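Local coordinates for protein enterochelin esterase (Salmonella enterica subsp. enterica serovar Typhimurium, PDB 3MGA) that probably hydrolyses the ester bonds of ferric enterobactin, the iron-loaded siderophore, with an alpha/beta-hydrolase domain, at residues D279-L293 against T304-W318. Sequence-based numbering, arbitrary orientation.
Sequences DAGRTVVAGQSFGGL and TRFGCVLSQSGSFWW
Val-285 N donates to Cys-308 O and Val-285 O accepts from Leu-310 N, joining strands 284-288 and 308-312 as parallel neighbours. Together with helix 290-301 they form a beta-alpha-beta unit of the alpha/beta-hydrolase fold. The pairing continues as Gly-287 N to Leu-310 O and Gln-312 N to Gly-287 O. It ends with Ser-289 N bonded to Gln-312 O at 3.0 Å.

Ser-289 follows the strand directly, at the sharp turn into the helix. Its strained backbone (phi 62°, psi -123°) and the Gly-287, Ser-289, Gly-291 pattern fit a nucleophile elbow, so Ser-289 is probably the nucleophile. Its OG bonds a glycerol and its side chain touches His-383. Ser-289 OG also lies 3.3 Å from Ser-315 OG. Ser-289 O accepts from Ser-315 N at 3.2 Å, and from Gly-292 N and Leu-293 N within the helix turn. Ser-315 N stands well above that carbonyl plane. At the helix start, Gly-292 CA packs 3.3 Å from Ser-311 OG.

Beyond the elbow, Phe-290 turns its CE1 corner to Trp-318 CD1 at 3.5 Å, the two ring planes 86° apart. Trp-317 completes the aromatic cluster. Leu-293 CG is anti to the backbone N, and its two methyls divide: CD1 meets Phe-316 CD1, CD2 meets Trp-318 CB.

On the face carrying Ala-286 and Leu-310, the Gln-288 and Gln-312 side chains run side by side, with amide planes nearly perpendicular. Their mutual bond is weak. Trp-213 NE1 hydrogen-bonds Gln-288 OE1, while Trp-388 O and Glu-348 OE2 accept from Gln-312 NE2.

At the far end, Arg-305 bends at chi2 and chi3 to reach back to Thr-283. Its NH2 donates to Thr-283 OG1 at 2.8 Å, and Thr-283 OG1 in turn bonds Asp-279 O at 2.9 Å.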
loop_
_atom_site.group_PDB
_atom_site.type_symbol
_atom_site.label_atom_id
_atom_site.label_comp_id
_atom_site.label_asym_id
_atom_site.label_seq_id
_atom_site.Cartn_x
_atom_site.Cartn_y
_atom_site.Cartn_z
ATOM N N ASP A 279 -4.157 -20.992 17.888
ATOM C CA ASP A 279 -2.715 -21.111 17.778
ATOM C C ASP A 279 -2.118 -19.804 17.271
ATOM O O ASP A 279 -2.292 -19.452 16.111
ATOM C CB ASP A 279 -2.358 -22.255 16.818
ATOM C CG ASP A 279 -0.856 -22.395 16.591
ATOM O OD1 ASP A 279 -0.062 -21.744 17.314
ATOM O OD2 ASP A 279 -0.472 -23.161 15.675
ATOM N N ALA A 280 -1.396 -19.095 18.131
ATOM C CA ALA A 280 -0.782 -17.824 17.737
ATOM C C ALA A 280 0.146 -17.973 16.519
ATOM O O ALA A 280 0.294 -17.047 15.732
ATOM C CB ALA A 280 -0.021 -17.225 18.911
ATOM N N GLY A 281 0.754 -19.151 16.372
ATOM C CA GLY A 281 1.678 -19.442 15.272
ATOM C C GLY A 281 1.159 -19.270 13.855
ATOM O O GLY A 281 1.946 -19.183 12.923
ATOM N N ARG A 282 -0.155 -19.285 13.674
ATOM C CA ARG A 282 -0.737 -19.074 12.343
ATOM C C ARG A 282 -1.762 -17.951 12.333
ATOM O O ARG A 282 -2.571 -17.862 11.417
ATOM C CB ARG A 282 -1.356 -20.347 11.775
ATOM C CG ARG A 282 -2.379 -21.043 12.647
ATOM C CD ARG A 282 -3.056 -22.106 11.819
ATOM N NE ARG A 282 -3.686 -23.152 12.607
ATOM C CZ ARG A 282 -3.166 -24.358 12.826
ATOM N NH1 ARG A 282 -1.997 -24.707 12.305
ATOM N NH2 ARG A 282 -3.836 -25.234 13.562
ATOM N N THR A 283 -1.702 -17.092 13.347
ATOM C CA THR A 283 -2.597 -15.974 13.466
ATOM C C THR A 283 -1.874 -14.756 12.923
ATOM O O THR A 283 -0.848 -14.312 13.472
ATOM C CB THR A 283 -3.029 -15.768 14.916
ATOM O OG1 THR A 283 -3.674 -16.966 15.390
ATOM C CG2 THR A 283 -3.989 -14.603 15.025
ATOM N N VAL A 284 -2.413 -14.208 11.839
ATOM C CA VAL A 284 -1.799 -13.082 11.192
ATOM C C VAL A 284 -2.435 -11.739 11.471
ATOM O O VAL A 284 -3.640 -11.617 11.628
ATOM C CB VAL A 284 -1.794 -13.273 9.657
ATOM C CG1 VAL A 284 -1.382 -11.957 8.933
ATOM C CG2 VAL A 284 -0.891 -14.435 9.268
ATOM N N VAL A 285 -1.578 -10.735 11.543
ATOM C CA VAL A 285 -1.986 -9.368 11.660
ATOM C C VAL A 285 -1.172 -8.723 10.534
ATOM O O VAL A 285 0.062 -8.792 10.510
ATOM C CB VAL A 285 -1.718 -8.780 13.035
ATOM C CG1 VAL A 285 -2.026 -7.307 13.028
ATOM C CG2 VAL A 285 -2.580 -9.511 14.095
ATOM N N ALA A 286 -1.876 -8.165 9.560
ATOM C CA ALA A 286 -1.238 -7.557 8.406
ATOM C C ALA A 286 -1.703 -6.124 8.242
ATOM O O ALA A 286 -2.881 -5.828 8.407
ATOM C CB ALA A 286 -1.562 -8.385 7.143
ATOM N N GLY A 287 -0.779 -5.234 7.910
ATOM C CA GLY A 287 -1.112 -3.822 7.725
ATOM C C GLY A 287 -0.051 -3.052 6.960
ATOM O O GLY A 287 1.080 -3.520 6.805
ATOM N N GLN A 288 -0.419 -1.862 6.480
ATOM C CA GLN A 288 0.486 -1.022 5.720
ATOM C C GLN A 288 0.611 0.355 6.353
ATOM O O GLN A 288 -0.364 0.898 6.869
ATOM C CB GLN A 288 -0.016 -0.852 4.285
ATOM C CG GLN A 288 -0.425 -2.141 3.603
ATOM C CD GLN A 288 -1.771 -2.649 4.063
ATOM O OE1 GLN A 288 -2.693 -1.870 4.286
ATOM N NE2 GLN A 288 -1.905 -3.966 4.166
ATOM N N SER A 289 1.815 0.920 6.290
ATOM C CA SER A 289 2.089 2.257 6.818
ATOM C C SER A 289 1.812 2.214 8.331
ATOM O O SER A 289 2.422 1.382 9.013
ATOM C CB SER A 289 1.262 3.288 6.049
ATOM O OG SER A 289 1.740 4.596 6.272
ATOM N N PHE A 290 0.921 3.048 8.885
ATOM C CA PHE A 290 0.654 2.929 10.334
ATOM C C PHE A 290 0.119 1.538 10.657
ATOM O O PHE A 290 0.223 1.084 11.798
ATOM C CB PHE A 290 -0.323 3.969 10.905
ATOM C CG PHE A 290 0.264 5.333 11.129
ATOM C CD1 PHE A 290 1.526 5.489 11.679
ATOM C CD2 PHE A 290 -0.519 6.468 10.937
ATOM C CE1 PHE A 290 2.039 6.759 11.936
ATOM C CE2 PHE A 290 -0.017 7.732 11.194
ATOM C CZ PHE A 290 1.267 7.879 11.691
ATOM N N GLY A 291 -0.477 0.883 9.660
ATOM C CA GLY A 291 -0.999 -0.470 9.829
ATOM C C GLY A 291 0.118 -1.472 10.062
ATOM O O GLY A 291 -0.066 -2.468 10.770
ATOM N N GLY A 292 1.277 -1.211 9.457
ATOM C CA GLY A 292 2.442 -2.092 9.590
ATOM C C GLY A 292 3.054 -1.946 10.967
ATOM O O GLY A 292 3.456 -2.931 11.598
ATOM N N LEU A 293 3.116 -0.704 11.421
ATOM C CA LEU A 293 3.632 -0.379 12.733
ATOM C C LEU A 293 2.743 -1.014 13.789
ATOM O O LEU A 293 3.226 -1.636 14.740
ATOM C CB LEU A 293 3.656 1.152 12.917
ATOM C CG LEU A 293 3.970 1.753 14.290
ATOM C CD1 LEU A 293 5.354 1.371 14.794
ATOM C CD2 LEU A 293 3.826 3.276 14.213
ATOM N N THR A 304 1.184 -14.238 22.214
ATOM C CA THR A 304 0.403 -15.419 22.563
ATOM C C THR A 304 -0.888 -15.485 21.747
ATOM O O THR A 304 -1.553 -16.519 21.714
ATOM C CB THR A 304 0.053 -15.424 24.079
ATOM O OG1 THR A 304 -0.700 -16.602 24.404
ATOM C CG2 THR A 304 -0.756 -14.183 24.455
ATOM N N ARG A 305 -1.246 -14.369 21.113
ATOM C CA ARG A 305 -2.441 -14.283 20.281
ATOM C C ARG A 305 -2.092 -13.971 18.822
ATOM O O ARG A 305 -2.734 -14.499 17.908
ATOM C CB ARG A 305 -3.378 -13.222 20.847
ATOM C CG ARG A 305 -4.660 -12.940 20.054
ATOM C CD ARG A 305 -5.619 -14.129 19.912
ATOM N NE ARG A 305 -5.213 -15.091 18.886
ATOM C CZ ARG A 305 -5.945 -16.141 18.504
ATOM N NH1 ARG A 305 -7.134 -16.379 19.049
ATOM N NH2 ARG A 305 -5.485 -16.957 17.565
ATOM N N PHE A 306 -1.086 -13.124 18.602
ATOM C CA PHE A 306 -0.686 -12.750 17.243
ATOM C C PHE A 306 0.775 -13.127 17.013
ATOM O O PHE A 306 1.685 -12.361 17.336
ATOM C CB PHE A 306 -0.895 -11.246 17.015
ATOM C CG PHE A 306 -2.251 -10.745 17.442
ATOM C CD1 PHE A 306 -3.393 -11.099 16.740
ATOM C CD2 PHE A 306 -2.379 -9.900 18.536
ATOM C CE1 PHE A 306 -4.643 -10.638 17.125
ATOM C CE2 PHE A 306 -3.629 -9.426 18.927
ATOM C CZ PHE A 306 -4.761 -9.797 18.214
ATOM N N GLY A 307 0.995 -14.308 16.444
ATOM C CA GLY A 307 2.344 -14.805 16.200
ATOM C C GLY A 307 2.935 -14.467 14.850
ATOM O O GLY A 307 4.143 -14.599 14.655
ATOM N N CYS A 308 2.097 -14.025 13.916
ATOM C CA CYS A 308 2.556 -13.691 12.573
ATOM C C CYS A 308 2.285 -12.224 12.252
ATOM O O CYS A 308 1.156 -11.753 12.351
ATOM C CB CYS A 308 1.865 -14.596 11.546
ATOM S SG CYS A 308 2.048 -16.379 11.890
ATOM N N VAL A 309 3.332 -11.503 11.878
ATOM C CA VAL A 309 3.215 -10.101 11.529
ATOM C C VAL A 309 3.574 -9.881 10.059
ATOM O O VAL A 309 4.505 -10.502 9.527
ATOM C CB VAL A 309 4.142 -9.226 12.399
ATOM C CG1 VAL A 309 4.184 -7.803 11.879
ATOM C CG2 VAL A 309 3.699 -9.257 13.856
ATOM N N LEU A 310 2.792 -9.023 9.406
ATOM C CA LEU A 310 3.029 -8.642 8.033
ATOM C C LEU A 310 2.997 -7.115 7.969
ATOM O O LEU A 310 1.923 -6.501 7.945
ATOM C CB LEU A 310 2.003 -9.271 7.088
ATOM C CG LEU A 310 2.071 -8.828 5.611
ATOM C CD1 LEU A 310 3.501 -8.822 5.093
ATOM C CD2 LEU A 310 1.162 -9.695 4.715
ATOM N N SER A 311 4.183 -6.512 7.988
ATOM C CA SER A 311 4.315 -5.070 7.907
ATOM C C SER A 311 4.824 -4.644 6.539
ATOM O O SER A 311 5.930 -5.023 6.130
ATOM C CB SER A 311 5.258 -4.539 8.970
ATOM O OG SER A 311 5.430 -3.134 8.805
ATOM N N GLN A 312 4.010 -3.858 5.842
ATOM C CA GLN A 312 4.356 -3.344 4.524
ATOM C C GLN A 312 4.523 -1.838 4.692
ATOM O O GLN A 312 3.617 -1.169 5.190
ATOM C CB GLN A 312 3.242 -3.642 3.514
ATOM C CG GLN A 312 2.752 -5.088 3.541
ATOM C CD GLN A 312 1.756 -5.411 2.444
ATOM O OE1 GLN A 312 0.606 -5.725 2.723
ATOM N NE2 GLN A 312 2.185 -5.298 1.189
ATOM N N SER A 313 5.688 -1.316 4.304
ATOM C CA SER A 313 5.996 0.117 4.432
ATOM C C SER A 313 5.706 0.627 5.847
ATOM O O SER A 313 5.167 1.718 6.033
ATOM C CB SER A 313 5.220 0.937 3.401
ATOM O OG SER A 313 5.614 0.604 2.092
ATOM N N GLY A 314 6.076 -0.174 6.838
ATOM C CA GLY A 314 5.841 0.172 8.238
ATOM C C GLY A 314 6.358 1.540 8.631
ATOM O O GLY A 314 7.494 1.903 8.323
ATOM N N SER A 315 5.508 2.307 9.310
ATOM C CA SER A 315 5.865 3.649 9.755
ATOM C C SER A 315 6.680 3.574 11.044
ATOM O O SER A 315 6.251 4.055 12.090
ATOM C CB SER A 315 4.604 4.479 9.966
ATOM O OG SER A 315 3.872 4.580 8.757
ATOM N N PHE A 316 7.866 2.975 10.952
ATOM C CA PHE A 316 8.748 2.812 12.106
ATOM C C PHE A 316 9.576 4.058 12.390
ATOM O O PHE A 316 10.493 4.034 13.209
ATOM C CB PHE A 316 9.615 1.565 11.953
ATOM C CG PHE A 316 8.812 0.325 11.808
ATOM C CD1 PHE A 316 8.116 -0.184 12.899
ATOM C CD2 PHE A 316 8.710 -0.324 10.581
ATOM C CE1 PHE A 316 7.347 -1.320 12.775
ATOM C CE2 PHE A 316 7.935 -1.461 10.448
ATOM C CZ PHE A 316 7.254 -1.961 11.544
ATOM N N TRP A 317 9.245 5.139 11.689
ATOM C CA TRP A 317 9.850 6.446 11.911
ATOM C C TRP A 317 8.984 7.190 12.932
ATOM O O TRP A 317 9.396 8.211 13.471
ATOM C CB TRP A 317 9.958 7.246 10.604
ATOM C CG TRP A 317 8.704 7.236 9.762
ATOM C CD1 TRP A 317 8.488 6.495 8.638
ATOM C CD2 TRP A 317 7.493 7.963 9.999
ATOM N NE1 TRP A 317 7.232 6.732 8.147
ATOM C CE2 TRP A 317 6.595 7.624 8.967
ATOM C CE3 TRP A 317 7.078 8.874 10.981
ATOM C CZ2 TRP A 317 5.313 8.167 8.882
ATOM C CZ3 TRP A 317 5.799 9.413 10.894
ATOM C CH2 TRP A 317 4.936 9.058 9.851
ATOM N N TRP A 318 7.781 6.670 13.190
ATOM C CA TRP A 318 6.845 7.264 14.151
ATOM C C TRP A 318 7.532 7.340 15.510
ATOM O O TRP A 318 8.342 6.466 15.833
ATOM C CB TRP A 318 5.571 6.410 14.237
ATOM C CG TRP A 318 4.477 6.955 15.148
ATOM C CD1 TRP A 318 3.566 7.926 14.841
ATOM C CD2 TRP A 318 4.171 6.530 16.486
ATOM N NE1 TRP A 318 2.730 8.148 15.910
ATOM C CE2 TRP A 318 3.077 7.305 16.931
ATOM C CE3 TRP A 318 4.721 5.580 17.355
ATOM C CZ2 TRP A 318 2.520 7.157 18.201
ATOM C CZ3 TRP A 318 4.167 5.434 18.619
ATOM C CH2 TRP A 318 3.076 6.218 19.028
#